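Local atomic coordinates of Tol-Pal system protein TolB (Acinetobacter baumannii, PDB entry 7MX5), a protein that is the periplasmic component of the Tol-Pal system, which probably maintains outer membrane integrity and takes part in outer membrane invagination during cell division. Residues D81-H86 and L103-S108; Y138-P143 and T151-D156; T191-I196 and I209-G214; K314-V319 and Q332-G337. All blocks are in the same frame, centred on the assembly; numbering follows the deposited sequence.

Contact 1: residues D81-H86 and L103-S108; sequences DGFEVH and LNVPAS
Two N-H groups and a CA-H converge on the carbonyl oxygen of V105. One comes from across the contact: F83 N donates to V105 O over 3.1 Å, at 160° at the hydrogen. A107 N folds back on the same oxygen in a weak bond, closing the inverse gamma turn centred on P106, whose ring holds phi near the value such a bend needs. Next to F83, G82 CA adds a CH···O contact at 3.5 Å. Glycine suits this spot because its bare CA lies only 3.2 Å from A107 N, leaving no room for a side chain. Beyond the turn, two antiparallel hydrogen-bonded pairs, F83 with V105 and V85 with L103, flank the non-hydrogen-bonded pair E84 with N104; V105 N reaches F83 O at 2.9 Å.

On the buried side of the sheet the F83 ring folds back across V105, its CG held between backbone N and carbonyl carbon (chi1 69°). V105 CB sits over the ring face, 3.7 Å from the centroid in a CH-pi contact, and the two methyls spread toward the rim, CG1 being 3.5 Å from F83 CE1. V85 CG1 lies alongside L103 CB at 3.7 Å and also meets V105. Branched and aromatic residues fill this face because helix 110-126 covers it, with I110 on F83 and A113 on L103 and V105. The polar E84 and N104 side chains run side by side on the other face. This is a beta hairpin at the edge of the mixed sheet in the TolB amino-terminal domain, backed by a helix.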
loop_
_atom_site.group_PDB
_atom_site.type_symbol
_atom_site.label_atom_id
_atom_site.label_comp_id
_atom_site.label_asym_id
_atom_site.label_seq_id
_atom_site.Cartn_x
_atom_site.Cartn_y
_atom_site.Cartn_z
ATOM N N ASP A 81 -6.723 6.787 31.053
ATOM C CA ASP A 81 -5.795 6.148 30.127
ATOM C C ASP A 81 -5.113 7.186 29.245
ATOM O O ASP A 81 -3.892 7.372 29.309
ATOM C CB ASP A 81 -6.532 5.114 29.272
ATOM C CG ASP A 81 -7.736 4.522 29.977
ATOM O OD1 ASP A 81 -8.398 5.250 30.747
ATOM O OD2 ASP A 81 -8.023 3.327 29.759
ATOM N N GLY A 82 -5.891 7.876 28.416
ATOM C CA GLY A 82 -5.350 8.901 27.548
ATOM C C GLY A 82 -6.289 10.069 27.348
ATOM O O GLY A 82 -6.381 10.951 28.206
ATOM N N PHE A 83 -6.998 10.088 26.222
ATOM C CA PHE A 83 -7.913 11.180 25.932
ATOM C C PHE A 83 -9.037 10.679 25.039
ATOM O O PHE A 83 -8.919 9.652 24.368
ATOM C CB PHE A 83 -7.190 12.363 25.272
ATOM C CG PHE A 83 -6.705 12.081 23.877
ATOM C CD1 PHE A 83 -5.495 11.443 23.666
ATOM C CD2 PHE A 83 -7.455 12.466 22.776
ATOM C CE1 PHE A 83 -5.043 11.190 22.385
ATOM C CE2 PHE A 83 -7.010 12.213 21.493
ATOM C CZ PHE A 83 -5.802 11.573 21.298
ATOM N N GLU A 84 -10.135 11.429 25.048
ATOM C CA GLU A 84 -11.288 11.172 24.202
ATOM C C GLU A 84 -11.363 12.238 23.119
ATOM O O GLU A 84 -11.019 13.400 23.357
ATOM C CB GLU A 84 -12.582 11.178 25.019
ATOM C CG GLU A 84 -13.178 9.810 25.269
ATOM C CD GLU A 84 -14.309 9.846 26.278
ATOM O OE1 GLU A 84 -14.976 10.897 26.387
ATOM O OE2 GLU A 84 -14.530 8.824 26.962
ATOM N N VAL A 85 -11.808 11.843 21.930
ATOM C CA VAL A 85 -12.058 12.779 20.842
ATOM C C VAL A 85 -13.506 12.614 20.401
ATOM O O VAL A 85 -13.918 11.525 19.983
ATOM C CB VAL A 85 -11.084 12.582 19.666
ATOM C CG1 VAL A 85 -10.981 11.116 19.265
ATOM C CG2 VAL A 85 -11.508 13.440 18.481
ATOM N N HIS A 86 -14.280 13.686 20.528
ATOM C CA HIS A 86 -15.649 13.748 20.031
ATOM C C HIS A 86 -15.631 14.617 18.782
ATOM O O HIS A 86 -15.424 15.831 18.872
ATOM C CB HIS A 86 -16.594 14.312 21.091
ATOM C CG HIS A 86 -18.035 14.297 20.684
ATOM N ND1 HIS A 86 -18.998 15.048 21.324
ATOM C CD2 HIS A 86 -18.677 13.625 19.699
ATOM C CE1 HIS A 86 -20.170 14.837 20.754
ATOM N NE2 HIS A 86 -20.003 13.977 19.765
ATOM N N LEU A 103 -14.244 8.617 19.846
ATOM C CA LEU A 103 -13.184 7.621 19.767
ATOM C C LEU A 103 -12.321 7.732 21.015
ATOM O O LEU A 103 -11.794 8.808 21.314
ATOM C CB LEU A 103 -12.341 7.809 18.504
ATOM C CG LEU A 103 -11.113 6.906 18.370
ATOM C CD1 LEU A 103 -11.515 5.523 17.880
ATOM C CD2 LEU A 103 -10.086 7.529 17.437
ATOM N N ASN A 104 -12.192 6.629 21.744
ATOM C CA ASN A 104 -11.348 6.582 22.929
ATOM C C ASN A 104 -9.922 6.249 22.516
ATOM O O ASN A 104 -9.685 5.255 21.822
ATOM C CB ASN A 104 -11.875 5.553 23.927
ATOM C CG ASN A 104 -12.908 6.136 24.870
ATOM O OD1 ASN A 104 -12.567 6.721 25.899
ATOM N ND2 ASN A 104 -14.180 5.986 24.521
ATOM N N VAL A 105 -8.982 7.083 22.935
ATOM C CA VAL A 105 -7.584 6.972 22.532
ATOM C C VAL A 105 -6.762 6.608 23.762
ATOM O O VAL A 105 -6.811 7.326 24.769
ATOM C CB VAL A 105 -7.073 8.272 21.896
ATOM C CG1 VAL A 105 -5.770 8.014 21.173
ATOM C CG2 VAL A 105 -8.116 8.840 20.948
ATOM N N PRO A 106 -6.001 5.521 23.730
ATOM C CA PRO A 106 -5.220 5.138 24.910
ATOM C C PRO A 106 -3.838 5.778 24.934
ATOM O O PRO A 106 -2.867 5.222 24.408
ATOM C CB PRO A 106 -5.149 3.613 24.789
ATOM C CG PRO A 106 -5.195 3.360 23.309
ATOM C CD PRO A 106 -5.971 4.489 22.678
ATOM N N ALA A 107 -3.763 6.968 25.528
ATOM C CA ALA A 107 -2.512 7.678 25.852
ATOM C C ALA A 107 -1.802 8.056 24.552
ATOM O O ALA A 107 -2.448 8.637 23.664
ATOM C CB ALA A 107 -1.704 6.834 26.829
ATOM N N SER A 108 -0.510 7.759 24.396
ATOM C CA SER A 108 0.289 8.246 23.275
ATOM C C SER A 108 0.036 7.453 21.999
ATOM O O SER A 108 0.980 7.034 21.319
ATOM C CB SER A 108 1.774 8.199 23.635
ATOM O OG SER A 108 1.955 8.304 25.038
#

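Contact 2: residues Y138-P143 and T151-D156; sequences YVLRNP and TLQIAD
Y138 and Q153 make the dense part of this contact. With CG of Y138 set between its backbone N and carbonyl carbon (chi1 54°), the ring swings across the neighbouring strand, and Q153 CB lies over one face, 3.5 Å from Y138 CZ. The phenol then donates from Y138 OH to Q153 OE1 at 2.6 Å, from a position tilted 21° out of the amide carbonyl plane. Because Q153 NE2 also bonds to T164 OG1, the amide is gripped at both ends and its rotation is fixed, a role for which glutamine, donor and acceptor in one group, is well suited. A155, with only a methyl, fits at the ring edge, CB 3.7 Å from Y138 CE1. In the backbone, Q153 N bonds to Y138 O over 2.9 Å.

The L140-T151 end is less compact. Its backbone bonds hold, L140 N to T151 O being 2.8 Å, but L140 CB and T151 CB stay 4.4 Å apart. A water mediates here: it donates to L140 O at 2.6 Å and also bonds T151 OG1. On the reverse face V139 CG2 meets L152 CD1, and both side chains pack on P175 of the next sheet. Strand 391-397, from the C-terminal end of the chain, pairs with strand 135-141, so this hairpin belongs to the blade that closes the beta-propeller ring in the manner of a Velcro closure.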
loop_
_atom_site.group_PDB
_atom_site.type_symbol
_atom_site.label_atom_id
_atom_site.label_comp_id
_atom_site.label_asym_id
_atom_site.label_seq_id
_atom_site.Cartn_x
_atom_site.Cartn_y
_atom_site.Cartn_z
ATOM N N TYR A 138 8.578 -2.060 3.447
ATOM C CA TYR A 138 9.542 -1.660 2.432
ATOM C C TYR A 138 10.930 -2.092 2.883
ATOM O O TYR A 138 11.149 -2.428 4.048
ATOM C CB TYR A 138 9.489 -0.149 2.177
ATOM C CG TYR A 138 9.646 0.689 3.427
ATOM C CD1 TYR A 138 8.543 1.034 4.199
ATOM C CD2 TYR A 138 10.896 1.134 3.837
ATOM C CE1 TYR A 138 8.683 1.797 5.344
ATOM C CE2 TYR A 138 11.044 1.899 4.977
ATOM C CZ TYR A 138 9.935 2.226 5.727
ATOM O OH TYR A 138 10.081 2.987 6.865
ATOM N N VAL A 139 11.869 -2.076 1.940
ATOM C CA VAL A 139 13.253 -2.453 2.196
ATOM C C VAL A 139 14.143 -1.271 1.845
ATOM O O VAL A 139 14.197 -0.851 0.682
ATOM C CB VAL A 139 13.669 -3.699 1.399
ATOM C CG1 VAL A 139 15.124 -4.041 1.682
ATOM C CG2 VAL A 139 12.766 -4.873 1.739
ATOM N N LEU A 140 14.838 -0.737 2.846
ATOM C CA LEU A 140 15.798 0.336 2.637
ATOM C C LEU A 140 17.151 -0.260 2.276
ATOM O O LEU A 140 17.681 -1.104 3.007
ATOM C CB LEU A 140 15.920 1.208 3.888
ATOM C CG LEU A 140 14.683 2.013 4.288
ATOM C CD1 LEU A 140 14.917 2.736 5.605
ATOM C CD2 LEU A 140 14.312 2.998 3.192
ATOM N N ARG A 141 17.703 0.174 1.147
ATOM C CA ARG A 141 19.004 -0.281 0.675
ATOM C C ARG A 141 19.987 0.877 0.755
ATOM O O ARG A 141 19.773 1.922 0.129
ATOM C CB ARG A 141 18.918 -0.813 -0.755
ATOM C CG ARG A 141 17.951 -1.969 -0.932
ATOM C CD ARG A 141 17.994 -2.496 -2.355
ATOM N NE ARG A 141 16.997 -3.532 -2.589
ATOM C CZ ARG A 141 16.833 -4.165 -3.743
ATOM N NH1 ARG A 141 17.591 -3.894 -4.792
ATOM N NH2 ARG A 141 15.884 -5.091 -3.846
ATOM N N ASN A 142 21.059 0.693 1.522
ATOM C CA ASN A 142 22.081 1.722 1.698
ATOM C C ASN A 142 23.454 1.063 1.703
ATOM O O ASN A 142 23.901 0.552 2.743
ATOM C CB ASN A 142 21.854 2.517 2.980
ATOM C CG ASN A 142 22.545 3.867 2.958
ATOM O OD1 ASN A 142 23.365 4.144 2.082
ATOM N ND2 ASN A 142 22.220 4.713 3.926
ATOM N N PRO A 143 24.152 1.052 0.564
ATOM C CA PRO A 143 25.536 0.554 0.566
ATOM C C PRO A 143 26.487 1.455 1.328
ATOM O O PRO A 143 27.578 1.003 1.700
ATOM C CB PRO A 143 25.902 0.484 -0.926
ATOM C CG PRO A 143 24.673 0.896 -1.687
ATOM C CD PRO A 143 23.746 1.581 -0.745
ATOM N N THR A 151 17.523 -3.088 5.165
ATOM C CA THR A 151 16.701 -2.967 6.362
ATOM C C THR A 151 15.240 -3.123 5.975
ATOM O O THR A 151 14.709 -2.312 5.208
ATOM C CB THR A 151 16.929 -1.623 7.060
ATOM O OG1 THR A 151 18.297 -1.521 7.472
ATOM C CG2 THR A 151 16.030 -1.500 8.278
ATOM N N LEU A 152 14.595 -4.162 6.498
ATOM C CA LEU A 152 13.168 -4.370 6.300
ATOM C C LEU A 152 12.407 -3.573 7.353
ATOM O O LEU A 152 12.592 -3.789 8.556
ATOM C CB LEU A 152 12.815 -5.853 6.385
ATOM C CG LEU A 152 11.329 -6.194 6.260
ATOM C CD1 LEU A 152 10.712 -5.519 5.046
ATOM C CD2 LEU A 152 11.134 -7.694 6.191
ATOM N N GLN A 153 11.556 -2.656 6.902
ATOM C CA GLN A 153 10.821 -1.773 7.791
ATOM C C GLN A 153 9.337 -1.809 7.461
ATOM O O GLN A 153 8.940 -2.101 6.330
ATOM C CB GLN A 153 11.328 -0.328 7.695
ATOM C CG GLN A 153 12.637 -0.074 8.415
ATOM C CD GLN A 153 12.804 1.378 8.812
ATOM O OE1 GLN A 153 12.256 2.277 8.171
ATOM N NE2 GLN A 153 13.564 1.617 9.875
ATOM N N ILE A 154 8.524 -1.511 8.471
ATOM C CA ILE A 154 7.085 -1.344 8.318
ATOM C C ILE A 154 6.707 -0.013 8.949
ATOM O O ILE A 154 7.043 0.245 10.111
ATOM C CB ILE A 154 6.294 -2.498 8.965
ATOM C CG1 ILE A 154 6.658 -3.831 8.313
ATOM C CG2 ILE A 154 4.804 -2.250 8.844
ATOM C CD1 ILE A 154 6.035 -5.031 8.996
ATOM N N ALA A 155 6.019 0.832 8.187
ATOM C CA ALA A 155 5.646 2.158 8.652
ATOM C C ALA A 155 4.196 2.432 8.286
ATOM O O ALA A 155 3.561 1.671 7.550
ATOM C CB ALA A 155 6.562 3.239 8.062
ATOM N N ASP A 156 3.673 3.536 8.814
ATOM C CA ASP A 156 2.325 3.962 8.481
ATOM C C ASP A 156 2.258 4.412 7.022
ATOM O O ASP A 156 3.272 4.520 6.325
ATOM C CB ASP A 156 1.876 5.089 9.411
ATOM C CG ASP A 156 1.790 4.649 10.858
ATOM O OD1 ASP A 156 1.567 3.444 11.100
ATOM O OD2 ASP A 156 1.947 5.506 11.754
HETATM O O HOH W 1 19.383 -0.415 4.897
#

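Contact 3: residues T191-I196 and I209-G214; sequences TKRPAI and ITSFKG
S211 OG donates to P194 O at 2.8 Å, approaching from above the carbonyl plane, 42° out of it. The hydroxyl supplies the bond to this carbonyl, F212 N lying 3.7 Å from P194 O; serine is short enough to reach it, its OG turned away from its own N (chi1 -169°). The same OG touches A195 CB, a methyl small enough to lie beside it. R193 arches over this end of the hairpin, leaving NH2 3.0 Å from S211 O, near the plane of the guanidinium.

Next along, I196 N bonds to T210 O at 2.9 Å and I209 N to I196 O at 2.7 Å. Two residues thus oppose one, a classic beta bulge. I196 spans both, its CG2 against I209 CB at 3.9 Å and its CD1 against T210 CG2 at 4.0 Å.

Farther out, the following blade packs against these groups, consistent with a role in placing them: L215 lies on P194, I196 and T210, F230 on I196 and F212, and M243 on I209 and T210. The chemistry therefore divides in two, with apolar branches facing the neighbouring blade while at the end of the hairpin a serine hydroxyl, and not only backbone N-H groups, satisfies a carbonyl.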
loop_
_atom_site.group_PDB
_atom_site.type_symbol
_atom_site.label_atom_id
_atom_site.label_comp_id
_atom_site.label_asym_id
_atom_site.label_seq_id
_atom_site.Cartn_x
_atom_site.Cartn_y
_atom_site.Cartn_z
ATOM N N THR A 191 22.323 -15.552 5.873
ATOM C CA THR A 191 23.168 -16.686 5.540
ATOM C C THR A 191 23.192 -16.817 4.024
ATOM O O THR A 191 22.185 -16.554 3.359
ATOM C CB THR A 191 22.657 -17.976 6.183
ATOM O OG1 THR A 191 21.676 -18.582 5.332
ATOM C CG2 THR A 191 22.038 -17.687 7.543
ATOM N N LYS A 192 24.349 -17.208 3.486
ATOM C CA LYS A 192 24.600 -17.235 2.047
ATOM C C LYS A 192 23.437 -17.804 1.242
ATOM O O LYS A 192 23.057 -17.243 0.209
ATOM C CB LYS A 192 25.868 -18.039 1.756
ATOM C CG LYS A 192 26.611 -17.599 0.508
ATOM C CD LYS A 192 26.409 -18.596 -0.621
ATOM C CE LYS A 192 27.349 -18.317 -1.781
ATOM N NZ LYS A 192 26.771 -17.333 -2.737
ATOM N N ARG A 193 22.862 -18.903 1.708
ATOM C CA ARG A 193 21.765 -19.531 0.984
ATOM C C ARG A 193 20.464 -18.779 1.249
ATOM O O ARG A 193 20.119 -18.543 2.411
ATOM C CB ARG A 193 21.627 -20.993 1.393
ATOM C CG ARG A 193 22.731 -21.882 0.840
ATOM C CD ARG A 193 22.444 -23.352 1.085
ATOM N NE ARG A 193 21.080 -23.576 1.546
ATOM C CZ ARG A 193 20.703 -24.606 2.291
ATOM N NH1 ARG A 193 21.566 -25.531 2.679
ATOM N NH2 ARG A 193 19.428 -24.710 2.657
ATOM N N PRO A 194 19.729 -18.383 0.209
ATOM C CA PRO A 194 18.485 -17.635 0.426
ATOM C C PRO A 194 17.455 -18.462 1.180
ATOM O O PRO A 194 17.382 -19.686 1.042
ATOM C CB PRO A 194 18.009 -17.311 -0.996
ATOM C CG PRO A 194 18.724 -18.282 -1.880
ATOM C CD PRO A 194 20.038 -18.550 -1.221
ATOM N N ALA A 195 16.653 -17.771 1.984
ATOM C CA ALA A 195 15.652 -18.422 2.816
ATOM C C ALA A 195 14.450 -17.504 2.964
ATOM O O ALA A 195 14.603 -16.304 3.202
ATOM C CB ALA A 195 16.216 -18.775 4.197
ATOM N N ILE A 196 13.259 -18.076 2.818
ATOM C CA ILE A 196 12.017 -17.348 3.044
ATOM C C ILE A 196 11.635 -17.507 4.509
ATOM O O ILE A 196 11.358 -18.620 4.971
ATOM C CB ILE A 196 10.897 -17.847 2.121
ATOM C CG1 ILE A 196 11.151 -17.395 0.680
ATOM C CG2 ILE A 196 9.545 -17.343 2.604
ATOM C CD1 ILE A 196 10.137 -17.921 -0.312
ATOM N N ILE A 209 10.538 -20.774 6.316
ATOM C CA ILE A 209 9.533 -21.444 5.503
ATOM C C ILE A 209 10.195 -22.401 4.519
ATOM O O ILE A 209 9.859 -23.589 4.466
ATOM C CB ILE A 209 8.652 -20.404 4.787
ATOM C CG1 ILE A 209 7.682 -19.753 5.777
ATOM C CG2 ILE A 209 7.887 -21.052 3.670
ATOM C CD1 ILE A 209 6.764 -20.736 6.468
ATOM N N THR A 210 11.153 -21.905 3.740
ATOM C CA THR A 210 11.915 -22.744 2.826
ATOM C C THR A 210 13.289 -22.124 2.611
ATOM O O THR A 210 13.490 -20.925 2.823
ATOM C CB THR A 210 11.195 -22.931 1.484
ATOM O OG1 THR A 210 11.830 -23.982 0.744
ATOM C CG2 THR A 210 11.232 -21.647 0.669
ATOM N N SER A 211 14.234 -22.962 2.183
ATOM C CA SER A 211 15.609 -22.527 1.968
ATOM C C SER A 211 16.406 -23.569 1.194
ATOM O O SER A 211 16.624 -24.680 1.687
ATOM C CB SER A 211 16.296 -22.241 3.305
ATOM O OG SER A 211 17.541 -21.592 3.112
ATOM N N PHE A 212 16.850 -23.225 -0.011
ATOM C CA PHE A 212 17.694 -24.117 -0.798
ATOM C C PHE A 212 18.504 -23.280 -1.785
ATOM O O PHE A 212 18.560 -22.049 -1.683
ATOM C CB PHE A 212 16.860 -25.197 -1.497
ATOM C CG PHE A 212 15.613 -24.680 -2.149
ATOM C CD1 PHE A 212 15.646 -24.181 -3.440
ATOM C CD2 PHE A 212 14.402 -24.704 -1.476
ATOM C CE1 PHE A 212 14.499 -23.710 -4.043
ATOM C CE2 PHE A 212 13.251 -24.234 -2.075
ATOM C CZ PHE A 212 13.300 -23.736 -3.360
ATOM N N LYS A 213 19.128 -23.956 -2.750
ATOM C CA LYS A 213 20.106 -23.314 -3.622
ATOM C C LYS A 213 19.445 -22.500 -4.730
ATOM O O LYS A 213 19.963 -21.446 -5.118
ATOM C CB LYS A 213 21.032 -24.371 -4.223
ATOM C CG LYS A 213 20.356 -25.718 -4.439
ATOM C CD LYS A 213 21.317 -26.748 -5.011
ATOM C CE LYS A 213 20.949 -28.151 -4.554
ATOM N NZ LYS A 213 21.246 -29.177 -5.593
ATOM N N GLY A 214 18.318 -22.967 -5.253
ATOM C CA GLY A 214 17.674 -22.315 -6.372
ATOM C C GLY A 214 16.570 -21.344 -6.024
ATOM O O GLY A 214 15.871 -20.878 -6.930
#

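Contact 4: residues K314-V319 and Q332-G337; sequences KKIALV and QDINTG
The beta hairpin of strands 315-320 and 328-333 forms the two middle strands of a four-stranded propeller blade, and this contact lies at its open end. I316 and Q332 form an antiparallel hydrogen-bonded pair, I316 N reaching Q332 O and Q332 N reaching I316 O, both at 3.0 Å. Two residues on, I334 N still bonds to K314 O at 2.9 Å, almost straight at 177° though well above the carbonyl plane, as the chain leaves the strand.

The buried face suits isoleucines: I316 and I334 cross at about a right angle, CG1 to CG1 3.8 Å, and L309 also packs on I316. Q332 suits this face too, its NE2 satisfied by L297 O. The other face carries charge. K315, bent at chi2 (-87°), curls its amine to D333 OD2 in a salt bridge, modelled at a doubtfully short 2.4 Å. D333 is apt because its second oxygen serves the turn that follows: OD1 accepts weak bonds from N335 N and T336 N. G337 takes a positive phi of 82°, easy for glycine, and closes the turn with its N 2.7 Å from D333 O.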
loop_
_atom_site.group_PDB
_atom_site.type_symbol
_atom_site.label_atom_id
_atom_site.label_comp_id
_atom_site.label_asym_id
_atom_site.label_seq_id
_atom_site.Cartn_x
_atom_site.Cartn_y
_atom_site.Cartn_z
ATOM N N LYS A 314 -10.832 -6.743 -9.283
ATOM C CA LYS A 314 -11.195 -6.259 -10.608
ATOM C C LYS A 314 -10.105 -5.424 -11.266
ATOM O O LYS A 314 -10.301 -4.961 -12.395
ATOM C CB LYS A 314 -12.492 -5.441 -10.540
ATOM C CG LYS A 314 -13.450 -5.856 -9.436
ATOM C CD LYS A 314 -14.891 -5.867 -9.919
ATOM C CE LYS A 314 -15.821 -6.437 -8.859
ATOM N NZ LYS A 314 -15.284 -7.696 -8.269
ATOM N N LYS A 315 -8.968 -5.216 -10.603
ATOM C CA LYS A 315 -7.906 -4.374 -11.134
ATOM C C LYS A 315 -6.559 -5.070 -11.002
ATOM O O LYS A 315 -6.362 -5.925 -10.132
ATOM C CB LYS A 315 -7.852 -3.013 -10.422
ATOM C CG LYS A 315 -9.185 -2.287 -10.352
ATOM C CD LYS A 315 -9.411 -1.436 -11.592
ATOM C CE LYS A 315 -10.633 -0.544 -11.434
ATOM N NZ LYS A 315 -11.345 -0.342 -12.727
ATOM N N ILE A 316 -5.629 -4.685 -11.874
ATOM C CA ILE A 316 -4.266 -5.200 -11.871
ATOM C C ILE A 316 -3.313 -4.018 -11.972
ATOM O O ILE A 316 -3.378 -3.247 -12.936
ATOM C CB ILE A 316 -4.011 -6.184 -13.026
ATOM C CG1 ILE A 316 -4.771 -7.492 -12.806
ATOM C CG2 ILE A 316 -2.519 -6.453 -13.175
ATOM C CD1 ILE A 316 -4.652 -8.463 -13.965
ATOM N N ALA A 317 -2.433 -3.876 -10.985
ATOM C CA ALA A 317 -1.326 -2.933 -11.057
ATOM C C ALA A 317 -0.095 -3.675 -11.555
ATOM O O ALA A 317 0.272 -4.716 -11.002
ATOM C CB ALA A 317 -1.051 -2.289 -9.697
ATOM N N LEU A 318 0.537 -3.145 -12.599
ATOM C CA LEU A 318 1.615 -3.859 -13.265
ATOM C C LEU A 318 2.656 -2.869 -13.765
ATOM O O LEU A 318 2.484 -1.651 -13.679
ATOM C CB LEU A 318 1.086 -4.703 -14.429
ATOM C CG LEU A 318 0.503 -3.927 -15.615
ATOM C CD1 LEU A 318 0.786 -4.652 -16.919
ATOM C CD2 LEU A 318 -0.994 -3.703 -15.444
ATOM N N VAL A 319 3.748 -3.417 -14.290
ATOM C CA VAL A 319 4.788 -2.641 -14.952
ATOM C C VAL A 319 4.591 -2.795 -16.453
ATOM O O VAL A 319 4.629 -3.912 -16.982
ATOM C CB VAL A 319 6.192 -3.098 -14.523
ATOM C CG1 VAL A 319 7.239 -2.600 -15.509
ATOM C CG2 VAL A 319 6.499 -2.601 -13.122
ATOM N N GLN A 332 -4.837 -2.242 -15.326
ATOM C CA GLN A 332 -5.720 -2.920 -16.266
ATOM C C GLN A 332 -6.964 -3.404 -15.537
ATOM O O GLN A 332 -6.864 -4.038 -14.481
ATOM C CB GLN A 332 -5.021 -4.100 -16.944
ATOM C CG GLN A 332 -5.876 -4.771 -18.012
ATOM C CD GLN A 332 -5.220 -5.995 -18.618
ATOM O OE1 GLN A 332 -4.325 -5.884 -19.457
ATOM N NE2 GLN A 332 -5.672 -7.173 -18.206
ATOM N N ASP A 333 -8.130 -3.102 -16.100
ATOM C CA ASP A 333 -9.383 -3.628 -15.581
ATOM C C ASP A 333 -9.541 -5.077 -16.024
ATOM O O ASP A 333 -9.397 -5.393 -17.207
ATOM C CB ASP A 333 -10.560 -2.785 -16.072
ATOM C CG ASP A 333 -11.782 -2.915 -15.184
ATOM O OD1 ASP A 333 -12.516 -3.916 -15.323
ATOM O OD2 ASP A 333 -12.006 -2.017 -14.344
ATOM N N ILE A 334 -9.830 -5.961 -15.066
ATOM C CA ILE A 334 -9.928 -7.382 -15.383
ATOM C C ILE A 334 -11.197 -7.671 -16.178
ATOM O O ILE A 334 -11.192 -8.489 -17.106
ATOM C CB ILE A 334 -9.858 -8.217 -14.091
ATOM C CG1 ILE A 334 -8.437 -8.188 -13.523
ATOM C CG2 ILE A 334 -10.298 -9.651 -14.346
ATOM C CD1 ILE A 334 -8.362 -8.482 -12.042
ATOM N N ASN A 335 -12.297 -6.992 -15.843
ATOM C CA ASN A 335 -13.567 -7.258 -16.512
ATOM C C ASN A 335 -13.524 -6.855 -17.981
ATOM O O ASN A 335 -14.056 -7.566 -18.842
ATOM C CB ASN A 335 -14.700 -6.524 -15.794
ATOM C CG ASN A 335 -15.505 -7.435 -14.890
ATOM O OD1 ASN A 335 -14.947 -8.234 -14.138
ATOM N ND2 ASN A 335 -16.827 -7.319 -14.959
ATOM N N THR A 336 -12.892 -5.721 -18.289
ATOM C CA THR A 336 -12.939 -5.148 -19.627
ATOM C C THR A 336 -11.615 -5.194 -20.376
ATOM O O THR A 336 -11.621 -5.087 -21.606
ATOM C CB THR A 336 -13.412 -3.689 -19.560
ATOM O OG1 THR A 336 -12.394 -2.882 -18.957
ATOM C CG2 THR A 336 -14.686 -3.582 -18.736
ATOM N N GLY A 337 -10.491 -5.344 -19.679
ATOM C CA GLY A 337 -9.198 -5.355 -20.333
ATOM C C GLY A 337 -8.627 -3.993 -20.652
ATOM O O GLY A 337 -7.577 -3.918 -21.301
#

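Contact 1 stands apart in the amino-terminal domain, its centre about 41 Å from that of contact 4; the other three belong to separate blades of the propeller. All four join neighbouring antiparallel strands of a hairpin, yet depth changes their chemistry. Contact 2, nearest the chain's centre and wholly buried, satisfies its polar groups with hydrogen bonds, among them a tyrosine-glutamine pair, and a bridging water. Contacts 1 and 4 are partly buried, pairing an apolar face with a polar or charged one: a helix covers the former's, whereas a salt bridge marks the latter. Contact 3, mostly buried though far from the centre, alone has a bulge, where its blade meets the next.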